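Local coordinates for protein hydrolase, alpha/beta hydrolase FOLD family (Staphylococcus aureus, PDB 2XMZ) that is MenH, an alpha/beta-hydrolase-fold enzyme that probably forms 2-succinyl-6-hydroxy-2,4-cyclohexadiene-1-carboxylate in menaquinone biosynthesis, at residues D218-F221 / V222-K226. Numbering follows the deposited sequence. Where two conformers were deposited one is given.
Sequences DEKF and VQIAK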
loop_
_atom_site.group_PDB
_atom_site.type_symbol
_atom_site.label_atom_id
_atom_site.label_comp_id
_atom_site.label_asym_id
_atom_site.label_seq_id
_atom_site.Cartn_x
_atom_site.Cartn_y
_atom_site.Cartn_z
ATOM N N ASP A 218 -7.927 -8.905 -11.544
ATOM C CA ASP A 218 -7.701 -9.289 -10.170
ATOM C C ASP A 218 -9.079 -9.431 -9.470
ATOM O O ASP A 218 -9.492 -8.613 -8.639
ATOM C CB ASP A 218 -6.738 -8.266 -9.535
ATOM C CG ASP A 218 -6.389 -8.574 -8.108
ATOM O OD1 ASP A 218 -6.659 -9.698 -7.630
ATOM O OD2 ASP A 218 -5.884 -7.641 -7.438
ATOM N N GLU A 219 -9.772 -10.510 -9.814
ATOM C CA GLU A 219 -11.148 -10.758 -9.369
ATOM C C GLU A 219 -11.348 -10.580 -7.861
ATOM O O GLU A 219 -12.282 -9.914 -7.437
ATOM C CB GLU A 219 -11.610 -12.156 -9.810
ATOM C CG GLU A 219 -10.773 -13.350 -9.251
ATOM C CD GLU A 219 -9.246 -13.229 -9.435
ATOM O OE1 GLU A 219 -8.742 -13.322 -10.578
ATOM O OE2 GLU A 219 -8.544 -13.065 -8.423
ATOM N N LYS A 220 -10.451 -11.158 -7.067
ATOM C CA LYS A 220 -10.594 -11.138 -5.625
ATOM C C LYS A 220 -10.592 -9.711 -5.118
ATOM O O LYS A 220 -11.421 -9.344 -4.294
ATOM C CB LYS A 220 -9.480 -11.948 -4.951
ATOM C CG LYS A 220 -9.430 -11.817 -3.422
ATOM C CD LYS A 220 -8.201 -12.553 -2.846
ATOM C CE LYS A 220 -7.957 -12.170 -1.394
ATOM N NZ LYS A 220 -6.594 -12.610 -0.955
ATOM N N PHE A 221 -9.651 -8.906 -5.593
ATOM C CA PHE A 221 -9.584 -7.541 -5.100
ATOM C C PHE A 221 -10.635 -6.609 -5.738
ATOM O O PHE A 221 -11.040 -5.622 -5.118
ATOM C CB PHE A 221 -8.141 -7.023 -5.102
ATOM C CG PHE A 221 -7.298 -7.652 -4.018
ATOM C CD1 PHE A 221 -6.663 -8.884 -4.232
ATOM C CD2 PHE A 221 -7.191 -7.052 -2.764
ATOM C CE1 PHE A 221 -5.914 -9.481 -3.232
ATOM C CE2 PHE A 221 -6.437 -7.631 -1.758
ATOM C CZ PHE A 221 -5.790 -8.864 -1.993
ATOM N N VAL A 222 -11.101 -6.942 -6.941
ATOM C CA VAL A 222 -12.279 -6.264 -7.521
ATOM C C VAL A 222 -13.503 -6.456 -6.608
ATOM O O VAL A 222 -14.229 -5.501 -6.295
ATOM C CB VAL A 222 -12.591 -6.783 -8.956
ATOM C CG1 VAL A 222 -13.981 -6.330 -9.453
ATOM C CG2 VAL A 222 -11.497 -6.334 -9.928
ATOM N N GLN A 223 -13.734 -7.696 -6.171
ATOM C CA GLN A 223 -14.909 -7.961 -5.331
ATOM C C GLN A 223 -14.737 -7.225 -4.023
ATOM O O GLN A 223 -15.666 -6.637 -3.527
ATOM C CB GLN A 223 -15.122 -9.457 -5.116
ATOM C CG GLN A 223 -15.567 -10.147 -6.387
ATOM C CD GLN A 223 -15.423 -11.651 -6.334
ATOM O OE1 GLN A 223 -15.886 -12.352 -7.235
ATOM N NE2 GLN A 223 -14.776 -12.157 -5.280
ATOM N N ILE A 224 -13.513 -7.207 -3.506
ATOM C CA ILE A 224 -13.216 -6.458 -2.276
ATOM C C ILE A 224 -13.402 -4.941 -2.451
ATOM O O ILE A 224 -14.005 -4.276 -1.595
ATOM C CB ILE A 224 -11.810 -6.767 -1.768
ATOM C CG1 ILE A 224 -11.730 -8.246 -1.331
ATOM C CG2 ILE A 224 -11.423 -5.828 -0.596
ATOM C CD1 ILE A 224 -10.357 -8.600 -0.809
ATOM N N ALA A 225 -12.916 -4.414 -3.569
ATOM C CA ALA A 225 -12.992 -2.977 -3.857
ATOM C C ALA A 225 -14.424 -2.526 -3.912
ATOM O O ALA A 225 -14.763 -1.486 -3.346
ATOM C CB ALA A 225 -12.281 -2.646 -5.164
ATOM N N LYS A 226 -15.280 -3.327 -4.551
ATOM C CA LYS A 226 -16.697 -2.988 -4.687
ATOM C C LYS A 226 -17.369 -2.970 -3.312
ATOM O O LYS A 226 -18.156 -2.069 -3.001
ATOM C CB LYS A 226 -17.430 -3.963 -5.623
ATOM C CG LYS A 226 -17.091 -3.795 -7.105
ATOM C CD LYS A 226 -18.000 -4.665 -8.003
ATOM C CE LYS A 226 -17.348 -4.886 -9.370
ATOM N NZ LYS A 226 -18.196 -5.697 -10.278
HETATM O O HOH W 1 -12.624 -11.286 -2.951
#
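Ile224 lays its CD1 methyl over one face of the Phe221 ring, 4.0 Å from CD2, the two side chains running side by side off the same flank of the helix. With CG1 of Ile224 turned anti to its carbonyl carbon (chi1 -66°) and CD1 extended beyond it, the methyl also passes within 4.2 Å of Lys220 CG. The ring edge carries Asp218 OD1 in its plane, and the same ring meets His245 edge-to-face. Asp218 is the N-cap of helix 219-231, which follows strand 210-215 in a beta-alpha-beta unit of the alpha/beta hydrolase fold; Asp218 OD2 is hydrogen-bonded to His245 ND1, as expected if Asp218 is the acid of a Ser-His-Asp triad with Ser91. Backbone hydrogen bonds run from Val222 N to Asp218 O (2.9 Å) in the first turn and, in the next, from Ala225 N to Phe221 O (2.7 Å). Val222 CG2 rests on Asp218 O at 3.3 Å, while Val222 and Ala225 also touch strands 210-215 and 235-240. On the exposed flank a water donates to Lys220 O and accepts from Gln223 NE2, and in one of its two deposited conformers Glu219 folds back, its OE2 accepting a hydrogen bond from Lys220 N (3.0 Å) from above the carboxylate plane.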